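Local coordinates for protein ribonuclease H (Uncultured organism, PDB 3U3G) that is a type 1 ribonuclease H, expected to bind RNA/DNA hybrids and to cleave their RNA strand, at residues 6-11 with 51-56; 10-15 with 43-48; 22-27 with 124-129; 55-60 with 109-114; 73-78 with 117-122. One frame throughout, in Å; residues are numbered along the deposited sequence.

All five contacts lie in one RNase H fold, a mixed five-stranded sheet with helices on both faces. Contact 1, whose centre lies about 2 Å from the centre of the chain, sets strand 3-12 against helix 45-60. Contact 2 uses the same strand and helix, its centre about 12 Å away; contact 4 lies farther along the helix, with centres of contacts 2 and 4 about 22 Å apart on opposite sides of the chain's centre. Contact 3 brings helix 125-139 to the other face at strand 17-26; its segments, 22-27 and 124-129, lie outside those of contacts 4 and 5 in the chain. Contact 5 adds the edge strand 115-118. Together they tie sequence-distant pieces into one compact domain.

Contact 1: residues 6-11 with 51-56; sequences IYTDGG and EALIRA
Thr8 sets OG1 between its backbone N and carbonyl carbon (chi1 68°), and this turn sends CG2 toward Ala56 while the hydroxyl faces Leu53. Ile6 has its CG2 anti to the backbone N (chi1 -60°) and offers that methyl to the same alanine. Ala56 CB therefore meets two methyls, Thr8 CG2 at 3.7 Å and Ile6 CG2 at 3.8 Å. Thr8 and Leu53 cross at about a right angle, with OG1 3.6 Å from Leu53 CD2. One turn earlier in the helix, Ala52 presses its methyl on the strand's backbone: its CB is 3.1 Å from Asp9 O, a tight contact, and 4.1 Å from Thr8 CB. Two alanines one turn apart let strand and helix axes come within 7.3 Å. With an alanine in place of Thr8, Ala56 would probably keep only the Ile6 methyl as a neighbour from the strand, and a gap would be likely to open beside Leu53 CD2. Ala52 and Ala56 also reach Ile21 and Val23 of strand 17-26. Asp9 points its side chain away from 51-56; its OD1 lies near Glu49 OE2, a like charge, and the side chain touches Asp77, consistent with the family's acidic cluster. No hydrogen bond joins the two segments. The helix is thus held to the central strand of the RNase H sheet by buried van der Waals contact, which rewards small, closely fitted side chains.

Contact 2: residues 10-15 with 43-48; sequences GGARGN and TTNNVA
Thr43 turns its carbonyl toward Ala12, bringing its O within 3.2 Å of Ala12 CB. Thr44 follows as the N-cap of helix 45-60: with OG1 between its backbone N and carbonyl carbon (chi1 64°), the hydroxyl accepts a long, weak bond from Val47 N, and CG2 packs 3.5 Å from Asn15 ND2. The backbone N of Asn45, in the first turn, gives its hydrogen to a water 3.0 Å away. That water donates in turn to Gly14 O at 2.9 Å and accepts a weak bond from Asn15 ND2, so it bridges the helix start to the loop. The Asn45 side chain leans over Gly11 and Ala12. Ala48 places its CB 3.5 Å from Gly11 N, while its carbonyl O lies 3.7 Å from Gly10 CA; any CB on Gly10 would run into that oxygen, which explains the glycine. At the backbone angles of Gly14 a CB would press against the carbonyl O of Arg13, so glycine fits there. Around this junction, Ala12 and Thr43 both touch Ala19 of strand 17-26, Val47 packs on Leu96 and Lys99 of helix 94-110, and Arg13 forms a salt bridge with Asp136 of helix 125-139.

Contact 3: residues 22-27 with 124-129; sequences GVVITD and NARADE
Gly22 and Ala127 mark the closest backbone approach, CA to CA 4.7 Å, where strand 22-26 and helix 125-129 run in largely opposed directions, 138° apart, with their axes 6.7 Å from each other. Glycine is demanded here: a CB on Gly22 would collide with Ala127 O, which sits 3.8 Å from Gly22 CA. Beyond it, Val24 carries the side-chain contact. Its CG1, anti to the backbone N (chi1 179°), lies over the centre of one face of the Arg126 guanidinium, 3.6 Å from CZ, while CG2 packs against Arg126 CB at 3.9 Å and stands 4.4 Å from Ala127 CB. The two side chains cross at about a right angle. Arg126 gets there by a bend at chi3 (69°) in an otherwise extended chain, which lays the flat group across the valine. With a methyl over its face, the guanidinium keeps its N-H edge for polar partners: NH2 forms a salt bridge with Glu35 and a hydrogen bond with Thr32, both on strand 32-41. Thr26 brings CG2 to 4.3 Å from Arg126 NH1, while its hydroxyl donates to Asp27 O at 2.9 Å. Asn124, the N-cap residue, uses its ND2 on Thr8 O and Asp77 OD1 and makes no capping bond. Val23 and Ile25 point to the other face, where helix 45-60 lies. A final helix covering the sheet face opposite that central helix is characteristic of the RNase H fold; Asp128 touches Asp9, consistent with the acidic cluster of this family.

Contact 4: residues 55-60 with 109-114; sequences RALEDL and ERVPNL
Arg110 reaches across to the backbone of Leu57, giving a hydrogen from NH1 to the carbonyl O at 2.9 Å; the bond is bent (143°) and weak. An extended chain from CG to NE carries the guanidinium that far, and the Leu57 carbonyl comes at the edge of this group, near its plane. Its other terminal nitrogen, NH2, donates to a water 3.0 Å away, and the same water donates to Glu58 OE1 at 2.6 Å. Glu58 and Arg110 are therefore linked through solvent: Glu58 OE1 lies well out of the guanidinium plane, and no N-H points at it. Asp59 is served twice: Arg55 NE donates to its OD1 at 2.9 Å, a salt bridge, on the syn side but tilted 32° out of the carboxylate plane, and OD2 bonds with the Ser36 hydroxyl. In the type I beta turn Val111-Leu114, which leads from helix 94-110 to strand 115-118, Val111 O accepts from both Leu114 N and Lys107 NZ. Beside these polar groups the packing is apolar: Val111 lies against one side of the helix, its CG2 3.9 Å from Leu57 CD2 and its CG1 4.1 Å from Leu60 CD1, a fork that suits a branched residue. The chemistry implies two layers, buried aliphatic contact beside looser, water-assisted polar contacts, where the positive charge of Arg110 near the last turns of helix 45-60 is probably favourable.

Contact 5: residues 73-78 with 117-122; sequences EVRMDS and VHIPRE
Met76 O is met by two groups of the other segment: Ile119 N donates to it at 2.9 Å from above the carbonyl plane (39° out), and, more weakly, His118 CA makes a CA-H...O contact at 3.4 Å. This is the parallel pairing by which strand 115-118 forms the edge of the RNase H sheet, reached from strand 71-76 by a beta-alpha-beta crossover through helices 79-85 and 94-110. Two more backbone bonds extend the ladder across these segments, Val117 N to Val74 O at 2.8 Å and Met76 N to Val117 O at 3.0 Å. Arg75 and Val117 share one sheet face and lie side by side, whereas Met76 and His118 take the other, toward helix 79-85. With CG anti to its backbone N (chi1 174°) and an extended chain, Glu73 passes obliquely across Val117, its CD 3.5 Å from Val117 CG2. There its OE2 forms a salt bridge with Arg75: NE meets it on the anti side at 2.7 Å, nearly in the guanidinium plane, and NH2 donates more weakly. A leucine in place of Glu73 would probably leave the Arg75 charge without this mate and its guanidinium freer to turn, though NH1 keeps a weak bond to Tyr7 OH. Ile119 crosses the aliphatic part of Arg75 at about a right angle, CD1 lying 3.8 Å from Arg75 CB, so the long arginine serves both charge and packing. Asp77 CA points a hydrogen at Ile119 O, 3.1 Å away, with 150° at the hydrogen.

Contact 1: residues 6-11 with 51-56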
# COMPACT_ATOMS: atom_id res chain seq x y z
N ILE A 6 1.00 7.45 4.48
CA ILE A 6 0.30 6.59 3.54
C ILE A 6 -0.26 5.40 4.30
O ILE A 6 0.41 4.86 5.18
CB ILE A 6 1.27 6.07 2.46
CG1 ILE A 6 1.88 7.23 1.66
CG2 ILE A 6 0.55 5.12 1.51
CD1 ILE A 6 3.01 6.81 0.73
N TYR A 7 -1.53 5.07 4.06
CA TYR A 7 -2.11 3.80 4.52
C TYR A 7 -2.41 2.96 3.29
O TYR A 7 -3.00 3.47 2.32
CB TYR A 7 -3.44 4.03 5.26
CG TYR A 7 -3.35 4.98 6.42
CD1 TYR A 7 -3.17 6.35 6.22
CD2 TYR A 7 -3.30 4.50 7.73
CE1 TYR A 7 -3.10 7.24 7.29
CE2 TYR A 7 -3.21 5.38 8.81
CZ TYR A 7 -3.06 6.73 8.58
OH TYR A 7 -2.90 7.61 9.65
N THR A 8 -2.07 1.69 3.33
CA THR A 8 -2.44 0.82 2.22
C THR A 8 -3.15 -0.42 2.70
O THR A 8 -2.94 -0.87 3.83
CB THR A 8 -1.23 0.39 1.35
OG1 THR A 8 -0.38 -0.49 2.11
CG2 THR A 8 -0.43 1.60 0.88
N ASP A 9 -3.99 -0.97 1.83
CA ASP A 9 -4.58 -2.29 2.06
C ASP A 9 -4.90 -2.90 0.70
O ASP A 9 -5.11 -2.20 -0.30
CB ASP A 9 -5.86 -2.16 2.91
CG ASP A 9 -6.28 -3.47 3.57
OD1 ASP A 9 -5.48 -4.44 3.61
OD2 ASP A 9 -7.42 -3.54 4.07
N GLY A 10 -4.94 -4.23 0.66
CA GLY A 10 -5.40 -4.95 -0.51
C GLY A 10 -6.14 -6.18 -0.05
O GLY A 10 -5.87 -6.71 1.03
N GLY A 11 -7.08 -6.63 -0.86
CA GLY A 11 -7.85 -7.82 -0.51
C GLY A 11 -8.35 -8.52 -1.75
O GLY A 11 -8.59 -7.90 -2.78
N GLU A 51 0.31 -5.20 -4.35
CA GLU A 51 -0.09 -4.29 -5.43
C GLU A 51 -0.53 -2.94 -4.87
O GLU A 51 -0.34 -1.92 -5.51
CB GLU A 51 -1.22 -4.90 -6.27
CG GLU A 51 -0.84 -6.08 -7.15
CD GLU A 51 -0.08 -5.69 -8.42
OE1 GLU A 51 0.48 -4.56 -8.50
OE2 GLU A 51 0.03 -6.57 -9.31
N ALA A 52 -1.13 -2.92 -3.68
CA ALA A 52 -1.54 -1.66 -3.10
C ALA A 52 -0.33 -0.80 -2.74
O ALA A 52 -0.33 0.41 -2.96
CB ALA A 52 -2.41 -1.89 -1.87
N LEU A 53 0.74 -1.44 -2.26
CA LEU A 53 2.00 -0.72 -2.04
C LEU A 53 2.58 -0.17 -3.36
O LEU A 53 3.06 0.97 -3.39
CB LEU A 53 3.03 -1.61 -1.34
CG LEU A 53 2.77 -1.99 0.11
CD1 LEU A 53 3.66 -3.17 0.49
CD2 LEU A 53 3.06 -0.79 0.99
N ILE A 54 2.60 -1.01 -4.39
CA ILE A 54 3.09 -0.55 -5.69
C ILE A 54 2.29 0.67 -6.19
O ILE A 54 2.86 1.65 -6.64
CB ILE A 54 3.07 -1.71 -6.70
CG1 ILE A 54 4.10 -2.76 -6.27
CG2 ILE A 54 3.36 -1.20 -8.11
CD1 ILE A 54 4.01 -4.05 -7.04
N ARG A 55 0.98 0.63 -6.01
CA ARG A 55 0.12 1.74 -6.38
C ARG A 55 0.38 2.98 -5.53
O ARG A 55 0.49 4.08 -6.07
CB ARG A 55 -1.35 1.35 -6.31
CG ARG A 55 -2.33 2.51 -6.43
CD ARG A 55 -2.27 3.26 -7.78
NE ARG A 55 -3.30 4.31 -7.87
CZ ARG A 55 -4.54 4.08 -8.29
NH1 ARG A 55 -5.45 5.06 -8.22
NH2 ARG A 55 -4.88 2.90 -8.78
N ALA A 56 0.60 2.80 -4.23
CA ALA A 56 0.97 3.96 -3.40
C ALA A 56 2.27 4.61 -3.86
O ALA A 56 2.37 5.84 -3.91
CB ALA A 56 1.05 3.57 -1.92

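Contact 2: residues 10-15 with 43-48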
# COMPACT_ATOMS: atom_id res chain seq x y z
N GLY A 10 -4.94 -4.23 0.66
CA GLY A 10 -5.40 -4.95 -0.51
C GLY A 10 -6.14 -6.18 -0.05
O GLY A 10 -5.87 -6.71 1.03
N GLY A 11 -7.08 -6.63 -0.86
CA GLY A 11 -7.85 -7.82 -0.51
C GLY A 11 -8.35 -8.52 -1.75
O GLY A 11 -8.59 -7.90 -2.78
N ALA A 12 -8.64 -9.79 -1.61
CA ALA A 12 -9.32 -10.56 -2.63
C ALA A 12 -10.48 -11.39 -2.03
O ALA A 12 -10.40 -11.86 -0.96
CB ALA A 12 -8.34 -11.47 -3.33
N ARG A 13 -11.48 -11.62 -2.85
CA ARG A 13 -12.63 -12.41 -2.47
C ARG A 13 -12.47 -13.78 -3.08
O ARG A 13 -12.97 -14.06 -4.12
CB ARG A 13 -13.91 -11.72 -2.95
CG ARG A 13 -14.03 -10.42 -2.33
CD ARG A 13 -15.42 -9.91 -2.24
NE ARG A 13 -15.44 -8.61 -1.59
CZ ARG A 13 -16.33 -7.67 -1.84
NH1 ARG A 13 -17.26 -7.90 -2.71
NH2 ARG A 13 -16.22 -6.52 -1.24
N GLY A 14 -11.70 -14.61 -2.43
CA GLY A 14 -11.35 -15.85 -3.06
C GLY A 14 -9.87 -15.99 -3.04
O GLY A 14 -9.17 -15.13 -2.56
N ASN A 15 -9.43 -17.15 -3.47
CA ASN A 15 -8.02 -17.41 -3.49
C ASN A 15 -7.52 -18.18 -4.71
O ASN A 15 -7.05 -19.26 -4.56
CB ASN A 15 -7.80 -18.17 -2.18
CG ASN A 15 -6.38 -18.46 -1.88
OD1 ASN A 15 -6.09 -19.43 -1.25
ND2 ASN A 15 -5.51 -17.56 -2.21
N THR A 43 -6.89 -11.99 -8.11
CA THR A 43 -5.61 -12.38 -7.54
C THR A 43 -5.78 -12.93 -6.13
O THR A 43 -6.90 -13.13 -5.66
CB THR A 43 -4.62 -11.20 -7.50
OG1 THR A 43 -3.30 -11.71 -7.30
CG2 THR A 43 -4.99 -10.24 -6.38
N THR A 44 -4.67 -13.22 -5.46
CA THR A 44 -4.73 -13.57 -4.06
C THR A 44 -4.62 -12.35 -3.16
O THR A 44 -4.28 -11.25 -3.61
CB THR A 44 -3.61 -14.54 -3.68
OG1 THR A 44 -2.35 -13.89 -3.87
CG2 THR A 44 -3.68 -15.78 -4.54
N ASN A 45 -4.97 -12.55 -1.89
CA ASN A 45 -4.95 -11.49 -0.91
C ASN A 45 -3.56 -10.87 -0.81
O ASN A 45 -3.42 -9.65 -0.74
CB ASN A 45 -5.38 -12.03 0.46
CG ASN A 45 -6.16 -11.03 1.24
OD1 ASN A 45 -5.58 -10.22 1.98
ND2 ASN A 45 -7.43 -10.86 0.86
N ASN A 46 -2.55 -11.71 -0.64
CA ASN A 46 -1.21 -11.20 -0.39
C ASN A 46 -0.65 -10.44 -1.60
O ASN A 46 0.03 -9.44 -1.43
CB ASN A 46 -0.26 -12.33 0.01
CG ASN A 46 -0.39 -12.70 1.47
OD1 ASN A 46 -0.86 -11.91 2.30
ND2 ASN A 46 0.11 -13.88 1.82
N VAL A 47 -0.97 -10.92 -2.79
CA VAL A 47 -0.63 -10.19 -4.00
C VAL A 47 -1.31 -8.83 -4.04
O VAL A 47 -0.65 -7.81 -4.28
CB VAL A 47 -0.86 -10.99 -5.28
CG1 VAL A 47 -0.81 -10.07 -6.51
CG2 VAL A 47 0.18 -12.10 -5.39
N ALA A 48 -2.60 -8.79 -3.69
CA ALA A 48 -3.30 -7.51 -3.59
C ALA A 48 -2.67 -6.53 -2.60
O ALA A 48 -2.56 -5.35 -2.90
CB ALA A 48 -4.80 -7.72 -3.30
O HOH W 1 -6.45 -15.13 -1.68

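Contact 3: residues 22-27 with 124-129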
# COMPACT_ATOMS: atom_id res chain seq x y z
N GLY A 22 -6.50 -0.27 -1.85
CA GLY A 22 -6.88 1.00 -1.24
C GLY A 22 -5.65 1.70 -0.72
O GLY A 22 -4.77 1.08 -0.14
N VAL A 23 -5.54 2.99 -1.03
CA VAL A 23 -4.46 3.83 -0.55
C VAL A 23 -5.08 5.12 -0.01
O VAL A 23 -5.90 5.76 -0.69
CB VAL A 23 -3.48 4.20 -1.69
CG1 VAL A 23 -2.35 5.08 -1.16
CG2 VAL A 23 -2.94 2.93 -2.40
N VAL A 24 -4.70 5.50 1.20
CA VAL A 24 -5.06 6.80 1.76
C VAL A 24 -3.77 7.55 2.03
O VAL A 24 -2.83 7.00 2.62
CB VAL A 24 -5.84 6.65 3.09
CG1 VAL A 24 -6.18 8.02 3.67
CG2 VAL A 24 -7.09 5.79 2.90
N ILE A 25 -3.71 8.80 1.60
CA ILE A 25 -2.54 9.63 1.86
C ILE A 25 -2.96 10.89 2.58
O ILE A 25 -3.92 11.55 2.17
CB ILE A 25 -1.82 10.02 0.55
CG1 ILE A 25 -1.63 8.78 -0.33
CG2 ILE A 25 -0.49 10.73 0.87
CD1 ILE A 25 -0.78 9.02 -1.58
N THR A 26 -2.32 11.15 3.72
CA THR A 26 -2.60 12.35 4.51
C THR A 26 -1.35 13.17 4.72
O THR A 26 -0.22 12.67 4.60
CB THR A 26 -3.26 12.04 5.89
OG1 THR A 26 -2.24 11.64 6.83
CG2 THR A 26 -4.32 10.94 5.77
N ASP A 27 -1.53 14.39 5.22
CA ASP A 27 -0.41 15.13 5.76
C ASP A 27 -0.26 14.87 7.25
O ASP A 27 -0.93 14.00 7.83
CB ASP A 27 -0.53 16.63 5.44
CG ASP A 27 -1.69 17.32 6.16
OD1 ASP A 27 -2.28 16.75 7.10
OD2 ASP A 27 -1.94 18.48 5.82
N ASN A 124 -6.75 1.00 10.22
CA ASN A 124 -6.68 0.95 8.77
C ASN A 124 -8.04 0.79 8.07
O ASN A 124 -8.11 0.35 6.92
CB ASN A 124 -5.71 -0.15 8.32
CG ASN A 124 -5.05 0.16 6.99
OD1 ASN A 124 -4.94 1.32 6.60
ND2 ASN A 124 -4.45 -0.86 6.38
N ALA A 125 -9.11 1.20 8.75
CA ALA A 125 -10.45 0.96 8.25
C ALA A 125 -10.76 1.69 6.94
O ALA A 125 -11.44 1.16 6.09
CB ALA A 125 -11.50 1.28 9.31
N ARG A 126 -10.19 2.88 6.76
CA ARG A 126 -10.46 3.64 5.53
C ARG A 126 -9.94 2.91 4.28
O ARG A 126 -10.66 2.73 3.30
CB ARG A 126 -9.83 5.03 5.60
CG ARG A 126 -10.60 6.03 6.45
CD ARG A 126 -9.84 7.34 6.54
NE ARG A 126 -9.80 8.06 5.27
CZ ARG A 126 -9.20 9.23 5.10
NH1 ARG A 126 -8.41 9.70 6.06
NH2 ARG A 126 -9.29 9.89 3.95
N ALA A 127 -8.68 2.49 4.33
CA ALA A 127 -8.10 1.75 3.21
C ALA A 127 -8.87 0.46 2.94
O ALA A 127 -9.04 0.07 1.79
CB ALA A 127 -6.63 1.46 3.46
N ASP A 128 -9.27 -0.24 4.00
CA ASP A 128 -10.12 -1.41 3.83
C ASP A 128 -11.43 -1.10 3.10
O ASP A 128 -11.87 -1.86 2.24
CB ASP A 128 -10.39 -2.10 5.17
CG ASP A 128 -11.36 -3.26 5.06
OD1 ASP A 128 -10.93 -4.36 4.69
OD2 ASP A 128 -12.58 -3.03 5.24
N GLU A 129 -12.06 0.01 3.48
CA GLU A 129 -13.28 0.44 2.81
C GLU A 129 -13.04 0.68 1.33
O GLU A 129 -13.86 0.30 0.48
CB GLU A 129 -13.86 1.71 3.46
CG GLU A 129 -14.05 1.64 4.96
CD GLU A 129 -14.33 3.00 5.60
OE1 GLU A 129 -14.53 3.99 4.87
OE2 GLU A 129 -14.33 3.08 6.85

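Contact 4: residues 55-60 with 109-114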
# COMPACT_ATOMS: atom_id res chain seq x y z
N ARG A 55 0.98 0.63 -6.01
CA ARG A 55 0.12 1.74 -6.38
C ARG A 55 0.38 2.98 -5.53
O ARG A 55 0.49 4.08 -6.07
CB ARG A 55 -1.35 1.35 -6.31
CG ARG A 55 -2.33 2.51 -6.43
CD ARG A 55 -2.27 3.26 -7.78
NE ARG A 55 -3.30 4.31 -7.87
CZ ARG A 55 -4.54 4.08 -8.29
NH1 ARG A 55 -5.45 5.06 -8.22
NH2 ARG A 55 -4.88 2.90 -8.78
N ALA A 56 0.60 2.80 -4.23
CA ALA A 56 0.97 3.96 -3.40
C ALA A 56 2.27 4.61 -3.86
O ALA A 56 2.37 5.84 -3.91
CB ALA A 56 1.05 3.57 -1.92
N LEU A 57 3.26 3.79 -4.21
CA LEU A 57 4.52 4.32 -4.73
C LEU A 57 4.37 5.05 -6.06
O LEU A 57 5.06 6.05 -6.30
CB LEU A 57 5.56 3.20 -4.83
CG LEU A 57 5.97 2.66 -3.46
CD1 LEU A 57 6.74 1.36 -3.66
CD2 LEU A 57 6.85 3.67 -2.71
N GLU A 58 3.42 4.61 -6.89
CA GLU A 58 3.07 5.32 -8.11
C GLU A 58 2.38 6.65 -7.81
O GLU A 58 2.73 7.69 -8.39
CB GLU A 58 2.19 4.41 -8.98
CG GLU A 58 1.47 5.08 -10.13
CD GLU A 58 2.28 5.10 -11.41
OE1 GLU A 58 3.53 4.95 -11.32
OE2 GLU A 58 1.70 5.50 -12.45
N ASP A 59 1.41 6.61 -6.90
CA ASP A 59 0.69 7.82 -6.51
C ASP A 59 1.69 8.87 -6.06
O ASP A 59 1.55 10.05 -6.37
CB ASP A 59 -0.24 7.51 -5.34
CG ASP A 59 -1.43 6.65 -5.74
OD1 ASP A 59 -1.86 6.69 -6.91
OD2 ASP A 59 -2.06 6.09 -4.82
N LEU A 60 2.69 8.44 -5.29
CA LEU A 60 3.68 9.39 -4.78
C LEU A 60 4.31 10.26 -5.87
O LEU A 60 4.71 11.40 -5.61
CB LEU A 60 4.77 8.66 -3.99
CG LEU A 60 4.36 8.24 -2.58
CD1 LEU A 60 5.51 7.50 -1.91
CD2 LEU A 60 3.98 9.49 -1.78
N GLU A 109 14.70 3.99 -5.18
CA GLU A 109 14.86 4.96 -6.23
C GLU A 109 14.06 6.22 -5.96
O GLU A 109 14.55 7.26 -6.16
CB GLU A 109 14.45 4.34 -7.57
CG GLU A 109 14.22 5.33 -8.71
CD GLU A 109 13.98 4.64 -9.99
OE1 GLU A 109 12.83 4.36 -10.30
OE2 GLU A 109 14.99 4.32 -10.60
N ARG A 110 12.81 6.09 -5.56
CA ARG A 110 11.90 7.24 -5.44
C ARG A 110 11.89 7.87 -4.05
O ARG A 110 11.65 9.02 -3.91
CB ARG A 110 10.45 6.84 -5.76
CG ARG A 110 10.20 6.46 -7.17
CD ARG A 110 8.69 6.26 -7.47
NE ARG A 110 8.66 5.53 -8.67
CZ ARG A 110 7.70 4.76 -9.07
NH1 ARG A 110 6.59 4.65 -8.38
NH2 ARG A 110 7.85 4.04 -10.15
N VAL A 111 12.01 7.02 -3.03
CA VAL A 111 11.78 7.45 -1.65
C VAL A 111 12.65 6.67 -0.67
O VAL A 111 12.16 5.94 0.10
CB VAL A 111 10.28 7.37 -1.20
CG1 VAL A 111 9.52 8.49 -1.58
CG2 VAL A 111 9.64 6.20 -1.76
N PRO A 112 13.96 6.83 -0.74
CA PRO A 112 14.83 5.91 -0.01
C PRO A 112 14.74 6.06 1.52
O PRO A 112 15.12 5.14 2.25
CB PRO A 112 16.24 6.30 -0.49
CG PRO A 112 16.08 7.66 -1.09
CD PRO A 112 14.71 7.65 -1.70
N ASN A 113 14.11 7.13 1.98
CA ASN A 113 13.91 7.28 3.42
C ASN A 113 12.51 6.93 3.90
O ASN A 113 12.18 7.14 5.06
CB ASN A 113 14.29 8.68 3.87
CG ASN A 113 15.73 9.01 3.56
OD1 ASN A 113 16.64 8.20 3.80
ND2 ASN A 113 15.94 10.13 2.87
N LEU A 114 11.70 6.36 3.01
CA LEU A 114 10.41 5.78 3.39
C LEU A 114 10.57 4.88 4.60
O LEU A 114 11.45 4.02 4.62
CB LEU A 114 9.86 4.95 2.23
CG LEU A 114 8.51 4.26 2.46
CD1 LEU A 114 7.43 5.32 2.66
CD2 LEU A 114 8.18 3.36 1.30
O HOH W 2 5.47 3.22 -11.70

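Contact 5: residues 73-78 with 117-122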
# COMPACT_ATOMS: atom_id res chain seq x y z
N GLU A 73 5.89 7.99 5.39
CA GLU A 73 5.67 6.83 6.25
C GLU A 73 4.51 6.04 5.66
O GLU A 73 3.48 6.63 5.29
CB GLU A 73 5.34 7.32 7.66
CG GLU A 73 4.93 6.26 8.66
CD GLU A 73 4.84 6.83 10.06
OE1 GLU A 73 5.85 7.38 10.54
OE2 GLU A 73 3.82 6.62 10.72
N VAL A 74 4.66 4.72 5.60
CA VAL A 74 3.60 3.82 5.15
C VAL A 74 3.12 2.98 6.32
O VAL A 74 3.94 2.35 7.00
CB VAL A 74 4.09 2.88 4.03
CG1 VAL A 74 3.02 1.82 3.73
CG2 VAL A 74 4.42 3.66 2.78
N ARG A 75 1.83 3.09 6.62
CA ARG A 75 1.18 2.36 7.70
C ARG A 75 0.36 1.21 7.16
O ARG A 75 -0.41 1.38 6.21
CB ARG A 75 0.29 3.30 8.51
CG ARG A 75 1.11 4.40 9.19
CD ARG A 75 0.26 5.43 9.90
NE ARG A 75 1.12 6.43 10.54
CZ ARG A 75 0.68 7.44 11.27
NH1 ARG A 75 -0.62 7.60 11.46
NH2 ARG A 75 1.54 8.34 11.74
N MET A 76 0.58 0.02 7.70
CA MET A 76 -0.12 -1.18 7.25
C MET A 76 -0.59 -1.94 8.47
O MET A 76 0.13 -2.01 9.47
CB MET A 76 0.85 -2.07 6.48
CG MET A 76 1.49 -1.40 5.29
SD MET A 76 2.66 -2.48 4.45
CE MET A 76 1.69 -3.08 3.08
N ASP A 77 -1.72 -2.63 8.35
CA ASP A 77 -2.19 -3.44 9.46
C ASP A 77 -1.76 -4.90 9.40
O ASP A 77 -2.03 -5.66 10.33
CB ASP A 77 -3.71 -3.28 9.68
CG ASP A 77 -4.55 -3.88 8.56
OD1 ASP A 77 -4.24 -3.60 7.39
OD2 ASP A 77 -5.71 -4.27 8.85
N SER A 78 -0.83 -5.21 8.50
CA SER A 78 -0.22 -6.53 8.47
C SER A 78 1.19 -6.45 9.05
O SER A 78 2.09 -5.91 8.42
CB SER A 78 -0.15 -7.05 7.03
OG SER A 78 0.68 -8.20 6.95
N VAL A 117 5.37 1.25 9.14
CA VAL A 117 4.86 1.20 10.50
C VAL A 117 3.68 0.25 10.57
O VAL A 117 2.74 0.35 9.78
CB VAL A 117 4.39 2.59 10.98
CG1 VAL A 117 3.70 2.50 12.33
CG2 VAL A 117 5.57 3.55 11.06
N HIS A 118 3.73 -0.70 11.50
CA HIS A 118 2.63 -1.63 11.73
C HIS A 118 1.59 -0.98 12.65
O HIS A 118 1.94 -0.47 13.71
CB HIS A 118 3.15 -2.93 12.35
CG HIS A 118 2.08 -3.77 12.98
ND1 HIS A 118 0.96 -4.20 12.31
CD2 HIS A 118 2.07 -4.41 14.18
CE1 HIS A 118 0.21 -4.92 13.13
NE2 HIS A 118 0.89 -5.11 14.25
N ILE A 119 0.37 -0.84 12.15
CA ILE A 119 -0.74 -0.30 12.95
C ILE A 119 -1.81 -1.38 13.16
O ILE A 119 -1.92 -2.31 12.37
CB ILE A 119 -1.37 0.93 12.23
CG1 ILE A 119 -1.85 0.55 10.82
CG2 ILE A 119 -0.35 2.05 12.16
CD1 ILE A 119 -2.70 1.62 10.14
N PRO A 120 -2.66 -1.22 14.18
CA PRO A 120 -3.83 -2.09 14.39
C PRO A 120 -4.84 -2.04 13.24
O PRO A 120 -5.00 -1.01 12.59
CB PRO A 120 -4.47 -1.52 15.66
CG PRO A 120 -3.39 -0.75 16.34
CD PRO A 120 -2.50 -0.23 15.26
N ARG A 121 -5.58 -3.13 13.04
CA ARG A 121 -6.54 -3.21 11.94
C ARG A 121 -7.61 -2.12 12.00
O ARG A 121 -7.98 -1.55 10.98
CB ARG A 121 -7.17 -4.60 11.85
CG ARG A 121 -8.25 -4.85 12.89
CD ARG A 121 -9.16 -6.00 12.47
NE ARG A 121 -9.99 -6.47 13.58
CZ ARG A 121 -9.54 -7.21 14.59
NH1 ARG A 121 -8.27 -7.59 14.62
NH2 ARG A 121 -10.36 -7.57 15.57
N GLU A 122 -8.02 -1.77 13.22
CA GLU A 122 -8.98 -0.69 13.44
C GLU A 122 -8.51 0.63 12.85
O GLU A 122 -9.32 1.50 12.51
CB GLU A 122 -9.25 -0.51 14.94
CG GLU A 122 -9.96 -1.69 15.61
CD GLU A 122 -9.15 -2.98 15.57
OE1 GLU A 122 -7.91 -2.92 15.74
OE2 GLU A 122 -9.76 -4.06 15.41